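Local structure of Mgp-operon protein 3 (Mycoplasma pneumoniae, 6RJ1) at residues Val809-Phe814 and Gly897-Glu902. The protein is the P40/P90 adhesin of the mycoplasma surface, probably taking part in attachment to host cells by recognising surface sugars. Sequence-based numbering, arbitrary orientation.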
loop_
_atom_site.group_PDB
_atom_site.type_symbol
_atom_site.label_atom_id
_atom_site.label_comp_id
_atom_site.label_asym_id
_atom_site.label_seq_id
_atom_site.Cartn_x
_atom_site.Cartn_y
_atom_site.Cartn_z
ATOM N N VAL A 809 -11.616 4.766 -10.553
ATOM C CA VAL A 809 -10.356 4.765 -11.283
ATOM C C VAL A 809 -9.597 6.075 -11.050
ATOM O O VAL A 809 -10.199 7.154 -11.031
ATOM C CB VAL A 809 -10.559 4.431 -12.795
ATOM C CG1 VAL A 809 -11.402 5.486 -13.515
ATOM C CG2 VAL A 809 -9.229 4.207 -13.517
ATOM N N VAL A 810 -8.274 5.971 -10.871
ATOM C CA VAL A 810 -7.423 7.145 -10.701
ATOM C C VAL A 810 -6.451 7.238 -11.877
ATOM O O VAL A 810 -5.803 6.255 -12.249
ATOM C CB VAL A 810 -6.752 7.315 -9.305
ATOM C CG1 VAL A 810 -6.777 6.034 -8.496
ATOM C CG2 VAL A 810 -5.341 7.895 -9.386
ATOM N N ARG A 811 -6.420 8.422 -12.492
ATOM C CA ARG A 811 -5.557 8.742 -13.613
ATOM C C ARG A 811 -4.470 9.704 -13.149
ATOM O O ARG A 811 -4.753 10.693 -12.455
ATOM C CB ARG A 811 -6.364 9.360 -14.764
ATOM C CG ARG A 811 -5.549 9.510 -16.036
ATOM C CD ARG A 811 -6.342 10.143 -17.141
ATOM N NE ARG A 811 -5.465 10.588 -18.215
ATOM C CZ ARG A 811 -5.882 11.200 -19.314
ATOM N NH1 ARG A 811 -7.173 11.452 -19.495
ATOM N NH2 ARG A 811 -5.015 11.559 -20.247
ATOM N N LEU A 812 -3.233 9.415 -13.557
ATOM C CA LEU A 812 -2.061 10.222 -13.237
ATOM C C LEU A 812 -1.511 10.832 -14.512
ATOM O O LEU A 812 -1.165 10.109 -15.438
ATOM C CB LEU A 812 -1.016 9.396 -12.469
ATOM C CG LEU A 812 -1.553 8.630 -11.251
ATOM C CD1 LEU A 812 -0.527 7.657 -10.725
ATOM C CD2 LEU A 812 -2.065 9.575 -10.168
ATOM N N ASN A 813 -1.505 12.166 -14.580
ATOM C CA ASN A 813 -1.097 12.933 -15.758
ATOM C C ASN A 813 0.285 13.540 -15.629
ATOM O O ASN A 813 0.661 14.023 -14.558
ATOM C CB ASN A 813 -2.147 13.995 -16.098
ATOM C CG ASN A 813 -3.546 13.436 -16.111
ATOM O OD1 ASN A 813 -3.921 12.653 -16.990
ATOM N ND2 ASN A 813 -4.340 13.802 -15.115
ATOM N N PHE A 814 1.041 13.508 -16.739
ATOM C CA PHE A 814 2.418 13.997 -16.808
ATOM C C PHE A 814 2.642 14.943 -17.980
ATOM O O PHE A 814 1.916 14.879 -18.975
ATOM C CB PHE A 814 3.405 12.811 -16.893
ATOM C CG PHE A 814 3.206 11.730 -15.854
ATOM C CD1 PHE A 814 3.770 11.847 -14.590
ATOM C CD2 PHE A 814 2.446 10.604 -16.134
ATOM C CE1 PHE A 814 3.573 10.855 -13.626
ATOM C CE2 PHE A 814 2.249 9.615 -15.168
ATOM C CZ PHE A 814 2.811 9.750 -13.920
ATOM N N GLY A 897 -12.079 13.949 -21.069
ATOM C CA GLY A 897 -11.722 15.354 -20.884
ATOM C C GLY A 897 -10.736 15.909 -21.893
ATOM O O GLY A 897 -10.237 15.176 -22.757
ATOM N N ILE A 898 -10.452 17.222 -21.776
ATOM C CA ILE A 898 -9.511 17.962 -22.628
ATOM C C ILE A 898 -8.087 17.484 -22.301
ATOM O O ILE A 898 -7.748 17.307 -21.128
ATOM C CB ILE A 898 -9.658 19.511 -22.457
ATOM C CG1 ILE A 898 -11.155 19.987 -22.387
ATOM C CG2 ILE A 898 -8.863 20.299 -23.516
ATOM C CD1 ILE A 898 -12.115 19.668 -23.601
ATOM N N GLU A 899 -7.274 17.256 -23.342
ATOM C CA GLU A 899 -5.898 16.776 -23.211
ATOM C C GLU A 899 -4.871 17.903 -23.389
ATOM O O GLU A 899 -5.197 18.941 -23.970
ATOM C CB GLU A 899 -5.635 15.616 -24.191
ATOM C CG GLU A 899 -6.569 14.421 -24.020
ATOM C CD GLU A 899 -6.457 13.633 -22.725
ATOM O OE1 GLU A 899 -5.313 13.339 -22.305
ATOM O OE2 GLU A 899 -7.513 13.293 -22.143
ATOM N N PHE A 900 -3.638 17.703 -22.868
ATOM C CA PHE A 900 -2.532 18.663 -22.943
ATOM C C PHE A 900 -2.085 18.859 -24.396
ATOM O O PHE A 900 -1.841 17.876 -25.103
ATOM C CB PHE A 900 -1.369 18.208 -22.041
ATOM C CG PHE A 900 -0.280 19.225 -21.773
ATOM C CD1 PHE A 900 -0.586 20.481 -21.254
ATOM C CD2 PHE A 900 1.058 18.900 -21.963
ATOM C CE1 PHE A 900 0.422 21.414 -20.994
ATOM C CE2 PHE A 900 2.066 19.830 -21.690
ATOM C CZ PHE A 900 1.741 21.080 -21.207
ATOM N N ASN A 901 -2.029 20.129 -24.850
ATOM C CA ASN A 901 -1.687 20.537 -26.223
ATOM C C ASN A 901 -2.609 19.888 -27.276
ATOM O O ASN A 901 -2.153 19.592 -28.385
ATOM C CB ASN A 901 -0.191 20.314 -26.575
ATOM C CG ASN A 901 0.810 20.392 -25.449
ATOM O OD1 ASN A 901 1.573 19.447 -25.218
ATOM N ND2 ASN A 901 0.862 21.507 -24.743
ATOM N N GLU A 902 -3.909 19.686 -26.931
ATOM C CA GLU A 902 -4.941 19.107 -27.813
ATOM C C GLU A 902 -5.069 19.932 -29.112
ATOM O O GLU A 902 -5.274 19.366 -30.190
ATOM C CB GLU A 902 -6.289 19.011 -27.080
ATOM C CG GLU A 902 -7.256 18.005 -27.681
ATOM C CD GLU A 902 -8.276 17.440 -26.711
ATOM O OE1 GLU A 902 -8.272 16.206 -26.501
ATOM O OE2 GLU A 902 -9.083 18.225 -26.163
#
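The Arg811 guanidinium and the Glu899 carboxylate lie nearly coplanar, 7° apart, with the acid at the edge of the guanidinium rather than over a face. In the same loop, ND2 of Asn901 sits 3.5 Å above the plane of the Phe900 ring, over its centre. The grip on the acid is end-on and two-pronged: NH2 of Arg811 reaches OE1 of Glu899 at 2.7 Å, and NH1 of Arg811 reaches OE2 of Glu899 at 3.2 Å. Both oxygens accept through their syn lone pairs in fairly straight bonds, and the pair opposes twisting of one plane against the other. Arg811 spans the gap with an extended chain, CG anti to the backbone N (chi1 -171°), whereas Glu899 bends at chi2 (-66°) to bring its carboxylate round to the arginine. The backbones stay well apart, 11.6 Å between CA of Arg811 and CA of Gly897. Further bonds to the guanidinium come from Ala914 O at NH1 and Ser800 OG at NH2; that hydroxyl also bonds Asn813 OD1. Arg895 lies close to NH2, and the buried carboxylate probably offsets part of this positive charge. Glu899 opens a type II turn ending at Glu902. This buried bidentate salt bridge ties strand 808-815 to the loop between strands 888-896 and 914-920, joining two successive antiparallel sheets, consistent with neighbouring blades of the beta-propeller expected for this adhesin family.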